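PDB 6IAH: hydrolase from Thermococcus thioreducens, which is a phosphatase of the haloacid dehalogenase superfamily that binds magnesium and probably hydrolyses phosphate esters, phosphoglycolate possibly among them. Local coordinates for residues I3-D8 and K227-F232; V44-R49 and E74-F79; G51-D56 and S60-L65; E138-H143 and N235-G240. All coordinates share one frame; numbering follows the deposited sequence. Where two conformers were deposited one is given.

In the fold
Contacts 1 and 4 belong to the domain with the parallel sheet; contacts 2 and 3 belong to the helical part, on the opposite side of the chain's centre. Contact 1 is buried and apolar, next to the magnesium site. Contact 4 uses the same helix 229-239, but near its C-terminal end, where leucine packing gives way to a charged, watered rim. Contacts 2 and 3 touch each other. They lie side by side, on successive helices 41-50, 56-68 and 72-78, and are joined by the R48-D56 salt bridge and the F53-F79 rings. Contact 2 joins an apolar core to a salt-bridged edge. Contact 3 combines a phenylalanine-alanine touch with hydrogen bonds inside the start of a helix.

Contact 1 (I3-D8 and K227-F232); sequences IVFDVD and KDVNEF. With MG (magnesium ion), chain B.
In the Rossmann-like core of this HAD protein, I3 and F5 of strand 2-5 meet V229 and F232 of helix 229-239. F5 CE1 lies 3.6 Å from V229 CG2, and the two side chains cross at about a right angle. V229 CG2 stands anti to the backbone N and reaches the ring, while CG1 sits between N and the carbonyl carbon (chi1 68°). I3 and F232 slide past each other in opposite directions, with I3 CG2 4.0 Å from F232 CE2. F232 also rests on V195 and I197 of strand 194-198.

D228 caps the start of the helix. Its OD1 accepts from E231 N at 2.9 Å, and weakly from N230 N.

Past the strand end the chain turns polar, at the DxD motif. D6 OD2 binds the magnesium ion at 1.9 Å, and D8 O binds it at 2.1 Å. D199 and three waters complete the shell. The D8 carboxylate goes instead to R152 and Y18, and K179 pairs with D6 OD1.

No hydrogen bond links the two segments; N230 bonds instead to I131 and R133. Apolar packing thus lies behind the strand end that carries the metal ligands D6 and D8.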
# COMPACT_ATOMS: atom_id res chain seq x y z
N ILE A 3 -5.64 -19.42 -4.96
CA ILE A 3 -6.29 -18.16 -4.62
C ILE A 3 -5.15 -17.22 -4.10
O ILE A 3 -4.54 -17.46 -3.08
CB ILE A 3 -7.40 -18.33 -3.61
CG1 ILE A 3 -8.49 -19.31 -4.11
CG2 ILE A 3 -8.01 -16.99 -3.23
CD1 ILE A 3 -9.51 -19.66 -3.08
N VAL A 4 -4.91 -16.16 -4.85
CA VAL A 4 -3.87 -15.18 -4.59
C VAL A 4 -4.52 -13.87 -4.23
O VAL A 4 -5.48 -13.46 -4.88
CB VAL A 4 -2.95 -15.03 -5.74
CG1 VAL A 4 -1.70 -14.23 -5.34
CG2 VAL A 4 -2.47 -16.42 -6.20
N PHE A 5 -4.01 -13.25 -3.19
CA PHE A 5 -4.62 -12.01 -2.64
C PHE A 5 -3.62 -10.84 -2.72
O PHE A 5 -2.39 -10.98 -2.54
CB PHE A 5 -4.96 -12.17 -1.15
CG PHE A 5 -5.70 -13.40 -0.79
CD1 PHE A 5 -7.08 -13.42 -0.85
CD2 PHE A 5 -5.00 -14.53 -0.29
CE1 PHE A 5 -7.77 -14.56 -0.49
CE2 PHE A 5 -5.68 -15.67 0.08
CZ PHE A 5 -7.09 -15.68 -0.00
N ASP A 6 -4.17 -9.67 -2.98
CA ASP A 6 -3.61 -8.41 -2.51
C ASP A 6 -3.82 -8.36 -0.99
O ASP A 6 -4.69 -9.04 -0.45
CB ASP A 6 -4.34 -7.24 -3.21
CG ASP A 6 -3.80 -5.84 -2.82
OD1 ASP A 6 -2.58 -5.64 -2.67
OD2 ASP A 6 -4.64 -4.94 -2.67
N VAL A 7 -3.03 -7.54 -0.30
CA VAL A 7 -3.20 -7.36 1.14
C VAL A 7 -4.04 -6.12 1.38
O VAL A 7 -5.14 -6.24 1.91
CB VAL A 7 -1.86 -7.29 1.84
CG1 VAL A 7 -2.01 -7.03 3.33
CG2 VAL A 7 -1.10 -8.56 1.63
N ASP A 8 -3.56 -4.96 1.00
CA ASP A 8 -4.21 -3.68 1.44
C ASP A 8 -5.50 -3.42 0.66
O ASP A 8 -5.47 -3.33 -0.55
CB ASP A 8 -3.23 -2.50 1.24
CG ASP A 8 -1.98 -2.55 2.19
OD1 ASP A 8 -1.85 -3.44 3.07
OD2 ASP A 8 -1.12 -1.65 2.07
N LYS A 227 -18.73 -8.82 -2.50
CA LYS A 227 -18.76 -7.85 -1.39
C LYS A 227 -17.39 -7.66 -0.78
O LYS A 227 -16.88 -6.56 -0.67
CB LYS A 227 -19.70 -8.29 -0.29
CG LYS A 227 -19.92 -7.22 0.78
CD LYS A 227 -20.78 -7.79 1.89
CE LYS A 227 -21.06 -6.72 2.93
NZ LYS A 227 -21.62 -7.31 4.18
N ASP A 228 -16.76 -8.77 -0.40
CA ASP A 228 -15.44 -8.70 0.20
C ASP A 228 -14.82 -10.06 0.04
O ASP A 228 -15.43 -10.99 -0.50
CB ASP A 228 -15.54 -8.30 1.67
CG ASP A 228 -16.46 -9.22 2.48
OD1 ASP A 228 -16.45 -10.47 2.33
OD2 ASP A 228 -17.21 -8.68 3.32
N VAL A 229 -13.59 -10.17 0.53
CA VAL A 229 -12.81 -11.42 0.39
C VAL A 229 -13.47 -12.59 1.13
O VAL A 229 -13.28 -13.77 0.79
CB VAL A 229 -11.36 -11.19 0.86
CG1 VAL A 229 -11.29 -10.96 2.36
CG2 VAL A 229 -10.46 -12.36 0.42
N ASN A 230 -14.24 -12.30 2.16
CA ASN A 230 -14.82 -13.41 2.95
C ASN A 230 -15.95 -14.04 2.20
O ASN A 230 -16.07 -15.25 2.20
CB ASN A 230 -15.33 -12.89 4.32
CG ASN A 230 -14.19 -12.43 5.20
OD1 ASN A 230 -13.14 -13.10 5.28
ND2 ASN A 230 -14.36 -11.29 5.85
N GLU A 231 -16.77 -13.22 1.54
CA GLU A 231 -17.84 -13.77 0.70
C GLU A 231 -17.21 -14.54 -0.44
O GLU A 231 -17.66 -15.64 -0.80
CB GLU A 231 -18.73 -12.67 0.17
CG GLU A 231 -19.84 -13.14 -0.75
CD GLU A 231 -20.75 -11.98 -1.09
OE1 GLU A 231 -21.47 -11.56 -0.17
OE2 GLU A 231 -20.63 -11.39 -2.19
N PHE A 232 -16.17 -13.97 -1.01
CA PHE A 232 -15.43 -14.71 -2.01
C PHE A 232 -14.96 -16.08 -1.53
O PHE A 232 -15.14 -17.13 -2.21
CB PHE A 232 -14.25 -13.91 -2.55
CG PHE A 232 -13.50 -14.72 -3.58
CD1 PHE A 232 -14.03 -14.85 -4.85
CD2 PHE A 232 -12.44 -15.51 -3.20
CE1 PHE A 232 -13.44 -15.63 -5.78
CE2 PHE A 232 -11.84 -16.35 -4.15
CZ PHE A 232 -12.36 -16.38 -5.41
MG MG B . -4.87 -3.04 -2.58
O HOH W 1 -2.95 -2.70 -2.13
O HOH W 2 -5.34 -1.14 -2.17
O HOH W 3 -4.50 -2.83 -4.64

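Contact 2 (V44-R49 and E74-F79); sequences VRELRR and ELVEEF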
# COMPACT_ATOMS: atom_id res chain seq x y z
N VAL A 44 -3.17 14.64 0.56
CA VAL A 44 -2.41 13.39 0.61
C VAL A 44 -2.93 12.40 -0.45
O VAL A 44 -2.17 11.78 -1.21
CB VAL A 44 -2.51 12.72 2.00
CG1 VAL A 44 -1.76 11.38 2.01
CG2 VAL A 44 -1.94 13.61 3.11
N ARG A 45 -4.24 12.19 -0.42
CA ARG A 45 -4.90 11.29 -1.36
C ARG A 45 -4.71 11.68 -2.79
O ARG A 45 -4.34 10.85 -3.62
CB ARG A 45 -6.42 11.22 -1.03
CG ARG A 45 -6.68 10.50 0.28
CD ARG A 45 -8.15 10.23 0.50
NE ARG A 45 -8.98 11.44 0.36
CZ ARG A 45 -9.57 12.13 1.36
NH1 ARG A 45 -9.47 11.78 2.64
NH2 ARG A 45 -10.29 13.19 1.07
N GLU A 46 -5.01 12.92 -3.10
CA GLU A 46 -4.96 13.40 -4.47
C GLU A 46 -3.56 13.42 -5.05
O GLU A 46 -3.38 13.09 -6.20
CB GLU A 46 -5.58 14.79 -4.54
CG GLU A 46 -5.63 15.46 -5.90
CD GLU A 46 -6.39 14.65 -6.95
OE1 GLU A 46 -7.17 13.72 -6.62
OE2 GLU A 46 -6.14 14.93 -8.12
N LEU A 47 -2.59 13.79 -4.23
CA LEU A 47 -1.22 13.93 -4.69
C LEU A 47 -0.66 12.54 -4.98
O LEU A 47 -0.01 12.34 -6.00
CB LEU A 47 -0.40 14.70 -3.64
CG LEU A 47 1.06 15.00 -4.00
CD1 LEU A 47 1.09 15.76 -5.30
CD2 LEU A 47 1.77 15.81 -2.92
N ARG A 48 -0.97 11.57 -4.12
CA ARG A 48 -0.54 10.20 -4.33
C ARG A 48 -1.25 9.60 -5.56
O ARG A 48 -0.61 8.94 -6.36
CB ARG A 48 -0.81 9.34 -3.09
CG ARG A 48 -0.04 8.04 -3.12
CD ARG A 48 -0.57 7.01 -2.13
NE ARG A 48 -0.21 7.31 -0.76
CZ ARG A 48 -1.07 7.69 0.20
NH1 ARG A 48 -2.32 7.86 -0.05
NH2 ARG A 48 -0.65 7.89 1.46
N ARG A 49 -2.53 9.87 -5.71
CA ARG A 49 -3.31 9.34 -6.81
C ARG A 49 -2.83 9.83 -8.16
O ARG A 49 -2.56 9.03 -9.05
CB ARG A 49 -4.79 9.73 -6.65
CG ARG A 49 -5.75 9.12 -7.70
CD ARG A 49 -7.05 9.92 -7.79
NE ARG A 49 -6.87 11.29 -8.31
CZ ARG A 49 -6.57 11.61 -9.57
NH1 ARG A 49 -6.41 10.67 -10.49
NH2 ARG A 49 -6.42 12.89 -9.93
N GLU A 74 -3.57 24.97 -4.39
CA GLU A 74 -3.25 25.30 -5.76
C GLU A 74 -2.17 24.37 -6.32
O GLU A 74 -2.26 23.99 -7.47
CB GLU A 74 -2.68 26.71 -5.87
CG GLU A 74 -3.62 27.90 -5.75
CD GLU A 74 -2.83 29.21 -5.89
OE1 GLU A 74 -1.80 29.24 -6.62
OE2 GLU A 74 -3.19 30.22 -5.26
N LEU A 75 -1.14 24.04 -5.51
CA LEU A 75 -0.01 23.24 -6.01
C LEU A 75 -0.39 21.78 -6.25
O LEU A 75 0.08 21.17 -7.20
CB LEU A 75 1.20 23.36 -5.08
CG LEU A 75 1.92 24.68 -5.16
CD1 LEU A 75 2.82 24.92 -3.97
CD2 LEU A 75 2.69 24.81 -6.47
N VAL A 76 -1.28 21.25 -5.41
CA VAL A 76 -1.83 19.92 -5.64
C VAL A 76 -2.55 19.91 -7.00
O VAL A 76 -2.41 18.96 -7.74
CB VAL A 76 -2.74 19.44 -4.51
CG1 VAL A 76 -3.52 18.13 -4.87
CG2 VAL A 76 -1.92 19.26 -3.23
N GLU A 77 -3.26 20.98 -7.32
CA GLU A 77 -4.01 21.06 -8.58
C GLU A 77 -3.05 21.24 -9.75
O GLU A 77 -3.28 20.69 -10.84
CB GLU A 77 -5.05 22.21 -8.49
CG GLU A 77 -5.93 22.53 -9.70
CD GLU A 77 -6.60 21.33 -10.40
OE1 GLU A 77 -7.18 20.40 -9.73
OE2 GLU A 77 -6.53 21.33 -11.67
N GLU A 78 -2.00 22.00 -9.54
CA GLU A 78 -1.07 22.31 -10.63
C GLU A 78 -0.21 21.06 -10.90
O GLU A 78 0.23 20.87 -12.01
CB GLU A 78 -0.16 23.49 -10.26
CG GLU A 78 1.03 23.67 -11.20
CD GLU A 78 1.88 24.93 -10.96
OE1 GLU A 78 1.72 25.55 -9.89
OE2 GLU A 78 2.71 25.28 -11.86
N PHE A 79 0.05 20.23 -9.89
CA PHE A 79 1.08 19.15 -10.01
C PHE A 79 0.69 18.19 -11.16
O PHE A 79 -0.43 17.79 -11.23
CB PHE A 79 1.22 18.42 -8.66
CG PHE A 79 2.25 17.32 -8.65
CD1 PHE A 79 3.56 17.59 -8.33
CD2 PHE A 79 1.89 16.00 -8.93
CE1 PHE A 79 4.51 16.59 -8.34
CE2 PHE A 79 2.84 15.01 -8.91
CZ PHE A 79 4.14 15.31 -8.61
O HOH W 4 -5.67 17.55 -9.00
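E46 and L47 of helix 41-50 pack on V76 and F79, mostly through apolar atoms. E46 meets V76 with its methylene carbons: E46 CG lies 3.6 Å from V76 CG1. L47 sets CD1 over one face of the F79 ring, offset toward the rim. L47 CD1 is 3.7 Å from F79 CD2, and the approach is a CH-pi contact 21° off the ring normal. L47 has two conformers, so this contact holds for one of them and is doubtful for the other. F79 has its CG anti to the backbone N (chi1 -179°), which carries the ring from the end of helix 72-78 toward helix 41-50. The backbones come close too, with L47 CA 6.1 Å from V76 CA.

Both helices belong to the helical part of the chain, consistent with the cap domain of HAD phosphatases. F53 and W87 also meet the F79 ring, the latter edge-to-face.

Charged contacts lie at the edge. The E46 chain bends at chi2 (57°), leaving its methylenes on V76 while the carboxylate turns to R49. R49 grips it side-on with two nitrogens: R49 NE reaches E46 OE1 at 3.0 Å, and R49 NH2 reaches E46 OE2 at 2.7 Å. The second bond comes from the syn side of the carboxylate. With an alanine here, the R49 guanidinium would probably lose its carboxylate mate and V76 CG1 its closest methylene neighbour.

A single water bridges the helices. It donates to E46 OE2 at 2.8 Å and, weakly, to E77 OE1, so it comes between two like charges. K50 NZ bonds to the backbone oxygens of V76 and F79.

Contact 3 (G51-D56 and S60-L65); sequences GSFGDD and SEALIL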
# COMPACT_ATOMS: atom_id res chain seq x y z
N GLY A 51 0.01 11.51 -8.83
CA GLY A 51 1.47 11.42 -8.96
C GLY A 51 1.93 10.00 -9.27
O GLY A 51 1.12 9.08 -9.34
N SER A 52 3.21 9.89 -9.56
CA SER A 52 3.99 8.64 -9.63
C SER A 52 5.13 8.75 -8.65
O SER A 52 6.31 8.53 -8.97
CB SER A 52 4.58 8.41 -11.03
OG SER A 52 3.53 8.25 -11.96
N PHE A 53 4.79 9.09 -7.42
CA PHE A 53 5.78 9.22 -6.39
C PHE A 53 6.29 7.87 -6.03
O PHE A 53 5.53 6.91 -6.00
CB PHE A 53 5.22 9.87 -5.13
CG PHE A 53 4.92 11.32 -5.30
CD1 PHE A 53 5.92 12.25 -5.12
CD2 PHE A 53 3.66 11.75 -5.64
CE1 PHE A 53 5.70 13.60 -5.27
CE2 PHE A 53 3.40 13.10 -5.78
CZ PHE A 53 4.40 14.05 -5.59
N GLY A 54 7.56 7.82 -5.69
CA GLY A 54 8.24 6.58 -5.39
C GLY A 54 7.71 5.94 -4.12
O GLY A 54 7.67 4.74 -4.03
N ASP A 55 7.29 6.75 -3.14
CA ASP A 55 6.90 6.23 -1.86
C ASP A 55 6.25 7.36 -1.10
O ASP A 55 6.27 8.50 -1.60
CB ASP A 55 8.08 5.60 -1.11
CG ASP A 55 9.29 6.52 -1.00
OD1 ASP A 55 9.15 7.66 -0.48
OD2 ASP A 55 10.40 6.10 -1.42
N ASP A 56 5.70 7.07 0.06
CA ASP A 56 5.05 8.14 0.88
C ASP A 56 6.07 9.08 1.58
O ASP A 56 5.68 10.10 2.09
CB ASP A 56 4.09 7.53 1.87
CG ASP A 56 2.80 7.05 1.23
OD1 ASP A 56 2.41 7.54 0.14
OD2 ASP A 56 2.15 6.18 1.83
N SER A 60 5.37 12.88 1.35
CA SER A 60 5.50 13.75 2.53
C SER A 60 6.35 14.96 2.16
O SER A 60 5.99 16.12 2.45
CB SER A 60 6.11 12.98 3.72
OG SER A 60 5.31 11.88 4.14
N GLU A 61 7.48 14.72 1.50
CA GLU A 61 8.35 15.80 1.07
C GLU A 61 7.70 16.88 0.21
O GLU A 61 7.89 18.07 0.46
CB GLU A 61 9.61 15.24 0.33
CG GLU A 61 10.59 16.32 -0.06
CD GLU A 61 11.82 15.69 -0.83
OE1 GLU A 61 11.90 14.48 -0.85
OE2 GLU A 61 12.64 16.42 -1.39
N ALA A 62 6.92 16.42 -0.77
CA ALA A 62 6.16 17.27 -1.63
C ALA A 62 5.20 18.13 -0.78
O ALA A 62 5.15 19.30 -0.97
CB ALA A 62 5.37 16.44 -2.63
N LEU A 63 4.50 17.51 0.14
CA LEU A 63 3.50 18.25 0.95
C LEU A 63 4.08 19.28 1.87
O LEU A 63 3.44 20.32 2.15
CB LEU A 63 2.63 17.27 1.73
CG LEU A 63 1.65 16.49 0.85
CD1 LEU A 63 1.13 15.33 1.62
CD2 LEU A 63 0.50 17.37 0.33
N ILE A 64 5.26 18.99 2.36
CA ILE A 64 6.03 19.91 3.22
C ILE A 64 6.37 21.18 2.46
O ILE A 64 6.02 22.32 2.88
CB ILE A 64 7.31 19.27 3.79
CG1 ILE A 64 6.96 18.19 4.76
CG2 ILE A 64 8.17 20.33 4.51
CD1 ILE A 64 8.12 17.24 5.04
N LEU A 65 6.97 21.00 1.31
CA LEU A 65 7.36 22.12 0.45
C LEU A 65 6.12 22.87 0.02
O LEU A 65 6.09 24.11 0.12
CB LEU A 65 8.24 21.70 -0.73
CG LEU A 65 9.66 21.18 -0.30
CD1 LEU A 65 10.41 20.44 -1.41
CD2 LEU A 65 10.55 22.31 0.19
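F53, in the loop before helix 56-68, and D56, its first residue, meet A62 and S60 of that helix. The contact belongs to the helical part of the chain, consistent with a HAD cap domain.

Its tight part is at the start of the helix. D55 is the N-cap, its OD1 accepting from K58 N. D56 O accepts two bonds from one residue: S60 N at 2.9 Å and S60 OG at 2.7 Å. The first is the usual helical i to i+4 bond. The serine hydroxyl adds to it because S60 OG lies beside its own backbone N (chi1 -61°) and points back along the helix. F105 and T22 touch S60 from outside. The D56 carboxylate pairs elsewhere, with R48 of helix 41-50.

The apolar part is lighter. A62 CB approaches the F53 ring obliquely, 3.9 Å from both F53 CE1 and F53 CZ. The ring also touches L47.

The solvent side is looser. S52 and G54 are exposed and make no contact with the helix segment. On the D56 oxygen, by contrast, the hydroxyl of S60 is tilted 20° from the carbonyl plane, while S60 N stands 42° out of it.

Contact 4 (E138-H143 and N235-G240); sequences ERASKH and NALEGG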
# COMPACT_ATOMS: atom_id res chain seq x y z
N GLU A 138 -7.84 -20.53 6.94
CA GLU A 138 -7.58 -21.84 7.46
C GLU A 138 -8.41 -22.85 6.71
O GLU A 138 -7.88 -23.83 6.16
CB GLU A 138 -7.85 -21.92 8.96
CG GLU A 138 -6.85 -21.14 9.83
CD GLU A 138 -7.41 -20.73 11.23
OE1 GLU A 138 -8.46 -21.27 11.70
OE2 GLU A 138 -6.79 -19.84 11.88
N ARG A 139 -9.69 -22.57 6.61
CA ARG A 139 -10.53 -23.51 5.86
C ARG A 139 -10.08 -23.67 4.42
O ARG A 139 -9.94 -24.81 3.94
CB ARG A 139 -11.99 -23.10 5.93
CG ARG A 139 -12.57 -23.40 7.26
CD ARG A 139 -13.86 -22.66 7.40
NE ARG A 139 -14.81 -23.04 6.36
CZ ARG A 139 -15.99 -22.47 6.17
NH1 ARG A 139 -16.39 -21.48 6.94
NH2 ARG A 139 -16.79 -22.89 5.17
N ALA A 140 -9.77 -22.54 3.75
CA ALA A 140 -9.40 -22.59 2.34
C ALA A 140 -8.09 -23.27 2.07
O ALA A 140 -7.96 -23.91 1.04
CB ALA A 140 -9.38 -21.24 1.75
N SER A 141 -7.14 -23.16 3.02
CA SER A 141 -5.77 -23.72 2.87
C SER A 141 -5.79 -25.21 2.78
O SER A 141 -4.82 -25.83 2.24
CB SER A 141 -4.83 -23.25 4.04
OG SER A 141 -5.25 -23.88 5.26
N LYS A 142 -6.87 -25.83 3.24
CA LYS A 142 -7.00 -27.29 3.09
C LYS A 142 -7.34 -27.77 1.67
O LYS A 142 -7.20 -28.95 1.38
CB LYS A 142 -8.01 -27.83 4.10
CG LYS A 142 -7.58 -27.74 5.55
CD LYS A 142 -8.78 -27.94 6.45
CE LYS A 142 -8.45 -28.64 7.75
NZ LYS A 142 -9.66 -28.58 8.63
N HIS A 143 -7.82 -26.88 0.81
CA HIS A 143 -8.28 -27.25 -0.55
C HIS A 143 -7.79 -26.44 -1.69
O HIS A 143 -8.03 -26.81 -2.85
CB HIS A 143 -9.81 -27.23 -0.55
CG HIS A 143 -10.36 -28.12 0.51
ND1 HIS A 143 -10.31 -29.50 0.40
CD2 HIS A 143 -10.82 -27.84 1.75
CE1 HIS A 143 -10.77 -30.03 1.52
NE2 HIS A 143 -11.10 -29.05 2.35
N ASN A 235 -17.90 -18.54 -1.01
CA ASN A 235 -18.39 -19.06 -2.30
C ASN A 235 -17.43 -20.09 -2.85
O ASN A 235 -17.85 -21.13 -3.30
CB ASN A 235 -18.54 -17.95 -3.32
CG ASN A 235 -19.64 -16.98 -2.96
OD1 ASN A 235 -20.45 -17.25 -2.10
ND2 ASN A 235 -19.65 -15.85 -3.61
N ALA A 236 -16.13 -19.84 -2.73
CA ALA A 236 -15.13 -20.79 -3.28
C ALA A 236 -15.18 -22.14 -2.56
O ALA A 236 -15.07 -23.21 -3.18
CB ALA A 236 -13.74 -20.21 -3.19
N LEU A 237 -15.34 -22.09 -1.25
CA LEU A 237 -15.37 -23.28 -0.44
C LEU A 237 -16.67 -24.07 -0.65
O LEU A 237 -16.67 -25.30 -0.63
CB LEU A 237 -15.25 -22.90 1.07
CG LEU A 237 -13.82 -22.53 1.48
CD1 LEU A 237 -13.83 -21.70 2.74
CD2 LEU A 237 -12.98 -23.79 1.61
N GLU A 238 -17.77 -23.34 -0.72
CA GLU A 238 -19.08 -23.93 -0.86
C GLU A 238 -19.41 -24.41 -2.25
O GLU A 238 -20.30 -25.25 -2.40
CB GLU A 238 -20.14 -22.92 -0.39
CG GLU A 238 -19.97 -22.71 1.13
CD GLU A 238 -20.96 -21.72 1.70
OE1 GLU A 238 -21.69 -21.09 0.94
OE2 GLU A 238 -21.02 -21.60 2.93
N GLY A 239 -18.72 -23.91 -3.28
CA GLY A 239 -19.05 -24.32 -4.63
C GLY A 239 -18.00 -24.43 -5.71
O GLY A 239 -18.39 -24.65 -6.85
N GLY A 240 -16.71 -24.29 -5.37
CA GLY A 240 -15.60 -24.21 -6.33
C GLY A 240 -15.42 -22.78 -6.84
O GLY A 240 -16.40 -22.01 -6.78
O HOH W 5 -19.42 -22.27 5.04
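L237 is the centre of this contact and pushes between R139 and A140 of the facing helix. Its two methyl groups divide the work. L237 CD1 lies over one face of the R139 guanidinium, 4.0 Å from R139 NE, and also touches R139 CB at 3.9 Å. L237 CD2 meets the helix backbone, 3.8 Å from A140 CA. The CG of L237 is anti to its carbonyl carbon (chi1 -77°), which aims the fork at helix 134-141.

R139 forms the outer wall. Its chain is bent at chi3 (60°), folding the guanidinium back over the leucine methyl. The positive group thus shields an apolar tip while its edge stays with water. One water lies in the guanidinium plane and joins the charges: R139 NH2 gives a bond to it at 2.7 Å, and it donates to E238 OE2 at 2.7 Å. Arginine and glutamate are not in direct contact, with R139 NH2 5.0 Å from E238 OE2.

A140 is the buried member. Its small side chain is consistent with the close approach, A140 CA being 6.6 Å from L237 CA. Cutting L237 back to an alanine is likely to open a gap beside A140 and leave the R139 guanidinium free to turn.

Helix 229-239 thus packs beside helix 134-141 on one face of the parallel sheet, as flanking helices do in the Rossmann-like HAD fold.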